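Cellobiose 2-epimerase (PDB 3VW5) catalyses the reversible epimerization of cellobiose to 4-O-beta-D-glucopyranosyl-D-mannose. Local coordinates at residues Val235-Ala247 and Asn290-Trp304. The protein carries 2 engineered substitutions. Sequence-based numbering, arbitrary orientation.
Sequences VGDIHSYGHDIEA and NERDKNEIDKTRVWW
D237 and R292 form a salt bridge beside an antiparallel strand pair of the (alpha/alpha)6 barrel. Strand 238-240 runs straight into helix 241-258; 291-293 turns back through a hairpin into strand 296-302, which leads to helix 303-318. The guanidinium of R292 meets the carboxylate end-on, NH1 to OD1 at 3.0 Å and NH2 to OD2 at 2.8 Å. Both oxygens lie near the guanidinium plane, but the two planes are turned 59° apart, so OD1 is approached from above the carboxylate. R292 CG is anti to the backbone N and the chain bends at chi3 (75°), which brings the guanidinium back to D237; NH1 also donates to K294 O. With an alanine in place of R292, D237 would probably lose its charged mate and K294 O a donor from the side chain.

H239 and R292 are the hydrogen-bonded pair, joined by two backbone bonds. On the other face, I238 CG1 packs against the carboxylate of D293, whose OD2 is held by N171. Y241 lays its ring obliquely along the backbone of N290 to R292. Its OH end reaches I297 CD1 at 3.4 Å, and R292 CB lies close by.

Where helices 241-258 and 303-318 begin, W304 turns an edge to the face of H243, with planes 57° apart. CH2 sits over the centre of the imidazole, 3.6 Å above it. H374 stacks on W304. S240 OG, at the N-cap, hydrogen-bonds H243 ND1, which probably helps to fix the imidazole's rotation. A water hydrogen-bonds S240 OG, accepts from G242 N and donates to N290 O at 2.6 Å.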
loop_
_atom_site.group_PDB
_atom_site.type_symbol
_atom_site.label_atom_id
_atom_site.label_comp_id
_atom_site.label_asym_id
_atom_site.label_seq_id
_atom_site.Cartn_x
_atom_site.Cartn_y
_atom_site.Cartn_z
ATOM N N VAL A 235 -1.026 -6.865 21.316
ATOM C CA VAL A 235 -2.001 -5.928 21.862
ATOM C C VAL A 235 -3.279 -6.080 21.048
ATOM O O VAL A 235 -3.234 -6.024 19.820
ATOM C CB VAL A 235 -1.523 -4.479 21.681
ATOM C CG1 VAL A 235 -2.721 -3.518 21.658
ATOM C CG2 VAL A 235 -0.500 -4.098 22.747
ATOM N N GLY A 236 -4.410 -6.270 21.721
ATOM C CA GLY A 236 -5.652 -6.587 21.038
ATOM C C GLY A 236 -5.593 -7.962 20.393
ATOM O O GLY A 236 -4.654 -8.738 20.613
ATOM N N ASP A 237 -6.593 -8.272 19.578
ATOM C CA ASP A 237 -6.636 -9.564 18.921
ATOM C C ASP A 237 -7.270 -9.413 17.545
ATOM O O ASP A 237 -8.435 -9.758 17.340
ATOM C CB ASP A 237 -7.438 -10.542 19.770
ATOM C CG ASP A 237 -7.543 -11.928 19.141
ATOM O OD1 ASP A 237 -8.425 -12.692 19.597
ATOM O OD2 ASP A 237 -6.757 -12.240 18.207
ATOM N N ILE A 238 -6.500 -8.886 16.603
ATOM C CA ILE A 238 -7.035 -8.578 15.290
ATOM C C ILE A 238 -6.367 -9.428 14.219
ATOM O O ILE A 238 -5.148 -9.580 14.187
ATOM C CB ILE A 238 -6.908 -7.080 14.974
ATOM C CG1 ILE A 238 -7.818 -6.288 15.906
ATOM C CG2 ILE A 238 -7.282 -6.794 13.532
ATOM C CD1 ILE A 238 -7.473 -4.842 15.956
ATOM N N HIS A 239 -7.184 -10.018 13.357
ATOM C CA HIS A 239 -6.657 -10.646 12.167
ATOM C C HIS A 239 -7.140 -9.862 10.944
ATOM O O HIS A 239 -8.328 -9.889 10.591
ATOM C CB HIS A 239 -7.053 -12.118 12.097
ATOM C CG HIS A 239 -6.287 -12.888 11.071
ATOM N ND1 HIS A 239 -6.302 -14.261 10.997
ATOM C CD2 HIS A 239 -5.474 -12.468 10.068
ATOM C CE1 HIS A 239 -5.534 -14.659 9.997
ATOM N NE2 HIS A 239 -5.024 -13.588 9.416
ATOM N N SER A 240 -6.225 -9.127 10.324
ATOM C CA SER A 240 -6.562 -8.360 9.133
ATOM C C SER A 240 -6.243 -9.189 7.894
ATOM O O SER A 240 -5.099 -9.261 7.446
ATOM C CB SER A 240 -5.840 -7.011 9.123
ATOM O OG SER A 240 -5.905 -6.378 7.857
ATOM N N TYR A 241 -7.271 -9.840 7.368
ATOM C CA TYR A 241 -7.139 -10.669 6.176
ATOM C C TYR A 241 -6.445 -9.950 5.000
ATOM O O TYR A 241 -5.659 -10.558 4.253
ATOM C CB TYR A 241 -8.518 -11.141 5.729
ATOM C CG TYR A 241 -9.329 -11.835 6.800
ATOM C CD1 TYR A 241 -8.742 -12.761 7.659
ATOM C CD2 TYR A 241 -10.695 -11.575 6.943
ATOM C CE1 TYR A 241 -9.484 -13.409 8.632
ATOM C CE2 TYR A 241 -11.446 -12.212 7.913
ATOM C CZ TYR A 241 -10.838 -13.131 8.751
ATOM O OH TYR A 241 -11.596 -13.772 9.704
ATOM N N GLY A 242 -6.764 -8.670 4.828
ATOM C CA GLY A 242 -6.203 -7.865 3.760
ATOM C C GLY A 242 -4.694 -7.760 3.844
ATOM O O GLY A 242 -3.984 -8.043 2.877
ATOM N N HIS A 243 -4.190 -7.359 5.003
ATOM C CA HIS A 243 -2.743 -7.290 5.187
ATOM C C HIS A 243 -2.071 -8.647 5.039
ATOM O O HIS A 243 -0.946 -8.739 4.569
ATOM C CB HIS A 243 -2.388 -6.662 6.520
ATOM C CG HIS A 243 -2.687 -5.203 6.586
ATOM N ND1 HIS A 243 -3.765 -4.691 7.276
ATOM C CD2 HIS A 243 -2.050 -4.137 6.045
ATOM C CE1 HIS A 243 -3.774 -3.377 7.166
ATOM N NE2 HIS A 243 -2.749 -3.015 6.420
ATOM N N ASP A 244 -2.761 -9.711 5.428
ATOM C CA ASP A 244 -2.176 -11.036 5.324
ATOM C C ASP A 244 -1.879 -11.392 3.884
ATOM O O ASP A 244 -0.739 -11.702 3.537
ATOM C CB ASP A 244 -3.096 -12.083 5.945
ATOM C CG ASP A 244 -2.817 -12.296 7.418
ATOM O OD1 ASP A 244 -2.918 -13.455 7.873
ATOM O OD2 ASP A 244 -2.492 -11.311 8.119
ATOM N N ILE A 245 -2.905 -11.338 3.045
ATOM C CA ILE A 245 -2.766 -11.696 1.641
ATOM C C ILE A 245 -1.828 -10.729 0.894
ATOM O O ILE A 245 -1.116 -11.131 -0.018
ATOM C CB ILE A 245 -4.158 -11.828 0.936
ATOM C CG1 ILE A 245 -4.030 -12.614 -0.375
ATOM C CG2 ILE A 245 -4.784 -10.461 0.708
ATOM C CD1 ILE A 245 -3.223 -13.900 -0.245
ATOM N N GLU A 246 -1.818 -9.466 1.291
ATOM C CA GLU A 246 -0.892 -8.491 0.721
ATOM C C GLU A 246 0.564 -8.801 1.090
ATOM O O GLU A 246 1.462 -8.786 0.240
ATOM C CB GLU A 246 -1.243 -7.087 1.205
ATOM C CG GLU A 246 -0.440 -5.992 0.552
ATOM C CD GLU A 246 -0.681 -4.647 1.194
ATOM O OE1 GLU A 246 -1.330 -4.604 2.266
ATOM O OE2 GLU A 246 -0.230 -3.627 0.625
ATOM N N ALA A 247 0.794 -9.078 2.368
ATOM C CA ALA A 247 2.131 -9.397 2.842
ATOM C C ALA A 247 2.730 -10.589 2.099
ATOM O O ALA A 247 3.927 -10.600 1.823
ATOM C CB ALA A 247 2.132 -9.635 4.342
ATOM N N ASN A 290 -13.063 -8.690 5.530
ATOM C CA ASN A 290 -12.128 -7.689 6.032
ATOM C C ASN A 290 -11.221 -8.192 7.164
ATOM O O ASN A 290 -9.996 -8.281 7.010
ATOM C CB ASN A 290 -12.913 -6.453 6.485
ATOM C CG ASN A 290 -12.028 -5.259 6.742
ATOM O OD1 ASN A 290 -10.989 -5.079 6.089
ATOM N ND2 ASN A 290 -12.432 -4.426 7.703
ATOM N N GLU A 291 -11.820 -8.525 8.302
ATOM C CA GLU A 291 -11.025 -8.867 9.477
ATOM C C GLU A 291 -11.800 -9.638 10.534
ATOM O O GLU A 291 -13.027 -9.609 10.577
ATOM C CB GLU A 291 -10.482 -7.582 10.108
ATOM C CG GLU A 291 -11.594 -6.588 10.445
ATOM C CD GLU A 291 -11.137 -5.431 11.320
ATOM O OE1 GLU A 291 -11.913 -5.025 12.227
ATOM O OE2 GLU A 291 -10.013 -4.924 11.102
ATOM N N ARG A 292 -11.062 -10.322 11.395
ATOM C CA ARG A 292 -11.621 -10.738 12.664
ATOM C C ARG A 292 -11.062 -9.844 13.769
ATOM O O ARG A 292 -9.848 -9.703 13.897
ATOM C CB ARG A 292 -11.300 -12.197 12.963
ATOM C CG ARG A 292 -11.642 -12.602 14.404
ATOM C CD ARG A 292 -11.187 -14.004 14.695
ATOM N NE ARG A 292 -9.745 -14.065 14.879
ATOM C CZ ARG A 292 -9.142 -13.666 15.989
ATOM N NH1 ARG A 292 -9.872 -13.184 16.988
ATOM N NH2 ARG A 292 -7.828 -13.757 16.110
ATOM N N ASP A 293 -11.942 -9.224 14.548
ATOM C CA ASP A 293 -11.544 -8.528 15.775
ATOM C C ASP A 293 -12.137 -9.309 16.958
ATOM O O ASP A 293 -13.360 -9.258 17.212
ATOM C CB ASP A 293 -12.036 -7.075 15.751
ATOM C CG ASP A 293 -11.646 -6.282 16.997
ATOM O OD1 ASP A 293 -11.178 -6.871 18.007
ATOM O OD2 ASP A 293 -11.826 -5.042 16.967
ATOM N N LYS A 294 -11.266 -10.041 17.658
ATOM C CA LYS A 294 -11.682 -10.988 18.706
ATOM C C LYS A 294 -12.781 -11.958 18.252
ATOM O O LYS A 294 -12.530 -12.851 17.444
ATOM C CB LYS A 294 -12.102 -10.253 19.978
ATOM C CG LYS A 294 -10.932 -9.645 20.706
ATOM C CD LYS A 294 -11.373 -8.672 21.789
ATOM C CE LYS A 294 -10.161 -8.186 22.567
ATOM N NZ LYS A 294 -10.393 -6.856 23.181
ATOM N N ASN A 295 -13.993 -11.766 18.772
ATOM C CA ASN A 295 -15.110 -12.682 18.548
ATOM C C ASN A 295 -15.964 -12.364 17.319
ATOM O O ASN A 295 -16.938 -13.068 17.046
ATOM C CB ASN A 295 -16.023 -12.708 19.782
ATOM C CG ASN A 295 -16.576 -11.324 20.145
ATOM O OD1 ASN A 295 -15.944 -10.309 19.884
ATOM N ND2 ASN A 295 -17.747 -11.290 20.783
ATOM N N GLU A 296 -15.607 -11.310 16.587
ATOM C CA GLU A 296 -16.465 -10.802 15.515
ATOM C C GLU A 296 -15.762 -10.732 14.157
ATOM O O GLU A 296 -14.609 -10.311 14.060
ATOM C CB GLU A 296 -17.020 -9.424 15.888
ATOM C CG GLU A 296 -17.700 -9.435 17.225
ATOM C CD GLU A 296 -18.242 -8.084 17.643
ATOM O OE1 GLU A 296 -18.166 -7.768 18.864
ATOM O OE2 GLU A 296 -18.752 -7.350 16.760
ATOM N N ILE A 297 -16.464 -11.155 13.113
ATOM C CA ILE A 297 -15.957 -11.063 11.757
ATOM C C ILE A 297 -16.609 -9.868 11.065
ATOM O O ILE A 297 -17.839 -9.728 11.080
ATOM C CB ILE A 297 -16.283 -12.337 10.969
ATOM C CG1 ILE A 297 -15.817 -13.579 11.734
ATOM C CG2 ILE A 297 -15.700 -12.279 9.554
ATOM C CD1 ILE A 297 -14.339 -13.824 11.672
ATOM N N ASP A 298 -15.783 -8.992 10.496
ATOM C CA ASP A 298 -16.266 -7.917 9.656
ATOM C C ASP A 298 -16.226 -8.377 8.211
ATOM O O ASP A 298 -15.166 -8.449 7.607
ATOM C CB ASP A 298 -15.397 -6.679 9.811
ATOM C CG ASP A 298 -15.910 -5.499 8.985
ATOM O OD1 ASP A 298 -16.973 -5.636 8.328
ATOM O OD2 ASP A 298 -15.259 -4.428 8.998
ATOM N N LYS A 299 -17.382 -8.685 7.649
ATOM C CA LYS A 299 -17.419 -9.233 6.309
ATOM C C LYS A 299 -17.526 -8.143 5.244
ATOM O O LYS A 299 -17.672 -8.434 4.054
ATOM C CB LYS A 299 -18.551 -10.252 6.176
ATOM C CG LYS A 299 -18.461 -11.425 7.153
ATOM C CD LYS A 299 -19.543 -12.454 6.843
ATOM C CE LYS A 299 -19.478 -13.635 7.805
ATOM N NZ LYS A 299 -20.819 -14.279 7.953
ATOM N N THR A 300 -17.448 -6.887 5.669
ATOM C CA THR A 300 -17.443 -5.772 4.721
ATOM C C THR A 300 -16.372 -5.958 3.645
ATOM O O THR A 300 -15.227 -6.313 3.948
ATOM C CB THR A 300 -17.161 -4.449 5.434
ATOM O OG1 THR A 300 -18.170 -4.213 6.417
ATOM C CG2 THR A 300 -17.105 -3.277 4.435
ATOM N N ARG A 301 -16.743 -5.718 2.391
ATOM C CA ARG A 301 -15.774 -5.756 1.298
ATOM C C ARG A 301 -15.111 -4.395 1.151
ATOM O O ARG A 301 -15.719 -3.457 0.639
ATOM C CB ARG A 301 -16.429 -6.179 -0.019
ATOM C CG ARG A 301 -16.732 -7.675 -0.128
ATOM C CD ARG A 301 -18.053 -8.097 0.562
ATOM N NE ARG A 301 -18.354 -9.491 0.236
ATOM C CZ ARG A 301 -17.850 -10.540 0.883
ATOM N NH1 ARG A 301 -17.049 -10.358 1.929
ATOM N NH2 ARG A 301 -18.147 -11.774 0.489
ATOM N N VAL A 302 -13.875 -4.296 1.649
ATOM C CA VAL A 302 -13.047 -3.102 1.525
ATOM C C VAL A 302 -12.303 -3.210 0.198
ATOM O O VAL A 302 -11.762 -4.274 -0.136
ATOM C CB VAL A 302 -12.049 -2.985 2.697
ATOM C CG1 VAL A 302 -11.179 -1.742 2.553
ATOM C CG2 VAL A 302 -12.781 -2.931 4.014
ATOM N N TRP A 303 -12.283 -2.117 -0.564
ATOM C CA TRP A 303 -11.809 -2.161 -1.949
ATOM C C TRP A 303 -10.345 -2.640 -2.065
ATOM O O TRP A 303 -10.051 -3.530 -2.875
ATOM C CB TRP A 303 -12.016 -0.806 -2.639
ATOM C CG TRP A 303 -10.815 0.074 -2.585
ATOM C CD1 TRP A 303 -9.917 0.295 -3.588
ATOM C CD2 TRP A 303 -10.349 0.828 -1.460
ATOM N NE1 TRP A 303 -8.936 1.157 -3.165
ATOM C CE2 TRP A 303 -9.175 1.494 -1.861
ATOM C CE3 TRP A 303 -10.821 1.016 -0.158
ATOM C CZ2 TRP A 303 -8.461 2.327 -1.006
ATOM C CZ3 TRP A 303 -10.119 1.847 0.687
ATOM C CH2 TRP A 303 -8.949 2.493 0.264
ATOM N N TRP A 304 -9.447 -2.068 -1.251
ATOM C CA TRP A 304 -8.029 -2.436 -1.296
ATOM C C TRP A 304 -7.798 -3.875 -0.894
ATOM O O TRP A 304 -6.871 -4.522 -1.383
ATOM C CB TRP A 304 -7.139 -1.503 -0.467
ATOM C CG TRP A 304 -7.215 -1.649 1.035
ATOM C CD1 TRP A 304 -7.918 -0.849 1.894
ATOM C CD2 TRP A 304 -6.517 -2.606 1.867
ATOM N NE1 TRP A 304 -7.737 -1.266 3.190
ATOM C CE2 TRP A 304 -6.876 -2.333 3.205
ATOM C CE3 TRP A 304 -5.636 -3.664 1.607
ATOM C CZ2 TRP A 304 -6.374 -3.078 4.289
ATOM C CZ3 TRP A 304 -5.151 -4.411 2.685
ATOM C CH2 TRP A 304 -5.521 -4.109 4.009
HETATM O O HOH W 1 -9.032 -6.352 19.548
HETATM O O HOH W 2 -8.172 -6.712 6.031
#